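Local coordinates for protein acRAF (Thiomonas intermedia, PDB 4LOW) that acts as a RuBisCO assembly factor of the alpha-carboxysome and resembles pterin-4a-carbinolamine dehydratases, whose reaction it is only inferred to catalyse, at residues S41-Q46 with A78-A83. Residues are numbered along the deposited sequence; the frame is centred on the assembly and turned at random. Where two conformers were deposited one is given.
Sequences SEETGQ and AARVDA
Thr44, in the last turn of helix 27-44, lays its methyl over one face of the Arg80 guanidinium, reached from helix 72-84. CG2 sits 3.6 Å from Arg80 NH1, off-centre and 3.3 Å above the plane of the flat group. This close-packed part is van der Waals packing without a hydrogen bond. Threonine suits the place because its two branches part company: with chi1 at 62°, CG2 lies anti to the carbonyl carbon and meets the arginine, while OG1 turns back to its own backbone. There OG1 accepts from Gln46 N (3.1 Å, 153° at the hydrogen), forming an ST turn, and donates its own hydrogen to Leu40 O, one turn back. Gly45, with positive phi, lets the chain leave the helix here, and Ser41 OG donates to Gln46 O at 2.8 Å, on a carbonyl lone pair, tying the residue after the turn back to the helix. A long arginine can span the gap between the helices, its side chain also touching Leu40; Arg80 is exposed, so its charge can probably stay hydrated. The loose side belongs to Glu43: its CG comes no nearer than 4.1 Å to Arg80 NH2, and OE2 stays 5.7 Å from that nitrogen, so any attraction is probably long-range. Deeper in, buried Val81 packs on Leu37 and Leu40, joining the two helices that lie with the antiparallel sheet in the alpha/beta fold of the pterin-4a-carbinolamine dehydratase family.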
ATOM      1  N   SER A  41      -6.368 -10.108   5.630  1.00 24.59           N
ATOM      2  CA  SER A  41      -5.302 -10.045   6.621  1.00 25.58           C
ATOM      3  C   SER A  41      -5.842 -10.103   8.007  1.00 28.96           C
ATOM      4  O   SER A  41      -5.271 -10.766   8.895  1.00 29.48           O
ATOM      5  CB  SER A  41      -4.488  -8.767   6.436  1.00 28.21           C
ATOM      6  OG  SER A  41      -3.435  -9.033   5.535  1.00 38.86           O
ATOM      7  N   GLU A  42      -6.970  -9.440   8.225  1.00 26.01           N
ATOM      8  CA  GLU A  42      -7.601  -9.436   9.544  1.00 27.49           C
ATOM      9  C   GLU A  42      -8.215 -10.809   9.836  1.00 31.12           C
ATOM     10  O   GLU A  42      -8.102 -11.296  10.970  1.00 31.31           O
ATOM     11  CB  GLU A  42      -8.669  -8.343   9.603  1.00 29.37           C
ATOM     12  CG  GLU A  42      -8.082  -6.944   9.530  1.00 31.75           C
ATOM     13  CD  GLU A  42      -8.980  -5.893   8.911  1.00 46.74           C
ATOM     14  OE1 GLU A  42     -10.181  -6.184   8.693  1.00 39.39           O
ATOM     15  OE2 GLU A  42      -8.470  -4.786   8.613  1.00 34.85           O
ATOM     16  N   GLU A  43      -8.831 -11.447   8.820  1.00 27.61           N
ATOM     17  CA  GLU A  43      -9.447 -12.771   8.942  0.50 27.12           C
ATOM     18  C   GLU A  43      -8.441 -13.829   9.364  1.00 31.89           C
ATOM     19  O   GLU A  43      -8.740 -14.705  10.187  1.00 32.27           O
ATOM     20  CB  GLU A  43     -10.060 -13.188   7.584  0.50 27.23           C
ATOM     21  CG  GLU A  43     -10.958 -14.417   7.674  0.50 30.70           C
ATOM     22  CD  GLU A  43     -12.182 -14.182   8.535  0.50 26.67           C
ATOM     23  OE1 GLU A  43     -12.612 -13.007   8.646  0.50 23.20           O
ATOM     24  OE2 GLU A  43     -12.712 -15.166   9.096  0.50 24.94           O
ATOM     25  N   THR A  44      -7.273 -13.786   8.754  1.00 28.79           N
ATOM     26  CA  THR A  44      -6.195 -14.763   8.942  1.00 29.43           C
ATOM     27  C   THR A  44      -5.207 -14.394  10.035  1.00 34.54           C
ATOM     28  O   THR A  44      -4.485 -15.276  10.518  1.00 34.20           O
ATOM     29  CB  THR A  44      -5.454 -14.933   7.616  1.00 30.07           C
ATOM     30  OG1 THR A  44      -4.875 -13.665   7.270  1.00 30.52           O
ATOM     31  CG2 THR A  44      -6.345 -15.434   6.488  1.00 30.22           C
ATOM     32  N   GLY A  45      -5.135 -13.101  10.376  1.00 31.92           N
ATOM     33  CA  GLY A  45      -4.132 -12.581  11.304  1.00 32.72           C
ATOM     34  C   GLY A  45      -2.766 -12.579  10.622  1.00 36.56           C
ATOM     35  O   GLY A  45      -1.733 -12.411  11.284  1.00 38.93           O
ATOM     36  N   GLN A  46      -2.746 -12.756   9.272  1.00 29.91           N
ATOM     37  CA  GLN A  46      -1.517 -12.803   8.483  1.00 28.73           C
ATOM     38  C   GLN A  46      -1.453 -11.516   7.710  1.00 32.34           C
ATOM     39  O   GLN A  46      -2.421 -11.124   7.067  1.00 33.08           O
ATOM     40  CB  GLN A  46      -1.482 -13.999   7.503  1.00 30.29           C
ATOM     41  CG  GLN A  46      -1.361 -15.374   8.158  1.00 33.98           C
ATOM     42  CD  GLN A  46      -1.557 -16.462   7.128  1.00 50.66           C
ATOM     43  OE1 GLN A  46      -2.678 -16.906   6.868  1.00 50.85           O
ATOM     44  NE2 GLN A  46      -0.486 -16.836   6.442  1.00 41.52           N
ATOM     45  N   ALA A  78      -1.197 -16.467  -0.228  1.00 20.45           N
ATOM     46  CA  ALA A  78      -1.016 -16.030  -1.598  1.00 20.03           C
ATOM     47  C   ALA A  78      -2.174 -16.482  -2.498  1.00 20.01           C
ATOM     48  O   ALA A  78      -2.691 -15.699  -3.296  1.00 19.01           O
ATOM     49  CB  ALA A  78       0.317 -16.532  -2.127  1.00 21.05           C
ATOM     50  N   ALA A  79      -2.623 -17.735  -2.360  1.00 20.33           N
ATOM     51  CA  ALA A  79      -3.720 -18.222  -3.174  1.00 20.42           C
ATOM     52  C   ALA A  79      -5.042 -17.518  -2.824  1.00 21.40           C
ATOM     53  O   ALA A  79      -5.859 -17.289  -3.700  1.00 20.56           O
ATOM     54  CB  ALA A  79      -3.872 -19.731  -2.983  1.00 21.43           C
ATOM     55  N   ARG A  80      -5.270 -17.188  -1.568  0.50 19.49           N
ATOM     56  CA  ARG A  80      -6.501 -16.455  -1.263  0.50 19.48           C
ATOM     57  C   ARG A  80      -6.417 -15.031  -1.846  0.50 21.22           C
ATOM     58  O   ARG A  80      -7.430 -14.536  -2.380  0.50 18.81           O
ATOM     59  CB  ARG A  80      -6.805 -16.463   0.226  0.50 19.88           C
ATOM     60  CG  ARG A  80      -7.308 -17.830   0.706  0.50 21.80           C
ATOM     61  CD  ARG A  80      -7.143 -17.980   2.190  0.50 25.74           C
ATOM     62  NE  ARG A  80      -8.216 -17.331   2.928  0.50 30.14           N
ATOM     63  CZ  ARG A  80      -8.425 -17.514   4.226  0.50 40.02           C
ATOM     64  NH1 ARG A  80      -7.652 -18.343   4.920  0.50 29.66           N
ATOM     65  NH2 ARG A  80      -9.412 -16.884   4.836  0.50 28.06           N
ATOM     66  N   VAL A  81      -5.196 -14.399  -1.844  1.00 19.97           N
ATOM     67  CA  VAL A  81      -5.048 -13.080  -2.481  1.00 18.97           C
ATOM     68  C   VAL A  81      -5.388 -13.213  -3.971  1.00 21.29           C
ATOM     69  O   VAL A  81      -6.168 -12.404  -4.503  1.00 21.18           O
ATOM     70  CB  VAL A  81      -3.642 -12.548  -2.307  1.00 20.21           C
ATOM     71  CG1 VAL A  81      -3.430 -11.290  -3.145  1.00 20.77           C
ATOM     72  CG2 VAL A  81      -3.350 -12.256  -0.855  1.00 20.34           C
ATOM     73  N   ASP A  82      -4.888 -14.277  -4.655  1.00 20.76           N
ATOM     74  CA  ASP A  82      -5.234 -14.488  -6.062  1.00 21.25           C
ATOM     75  C   ASP A  82      -6.754 -14.590  -6.251  1.00 23.11           C
ATOM     76  O   ASP A  82      -7.292 -14.040  -7.219  1.00 23.35           O
ATOM     77  CB  ASP A  82      -4.591 -15.769  -6.581  1.00 21.82           C
ATOM     78  CG  ASP A  82      -3.109 -15.678  -6.784  1.00 23.85           C
ATOM     79  OD1 ASP A  82      -2.561 -14.575  -6.659  1.00 22.78           O
ATOM     80  OD2 ASP A  82      -2.496 -16.719  -7.050  1.00 28.65           O
ATOM     81  N   ALA A  83      -7.454 -15.280  -5.331  1.00 21.43           N
ATOM     82  CA  ALA A  83      -8.896 -15.421  -5.464  1.00 22.68           C
ATOM     83  C   ALA A  83      -9.604 -14.080  -5.298  1.00 25.13           C
ATOM     84  O   ALA A  83     -10.653 -13.886  -5.926  1.00 25.89           O
ATOM     85  CB  ALA A  83      -9.436 -16.419  -4.448  1.00 24.38           C
TER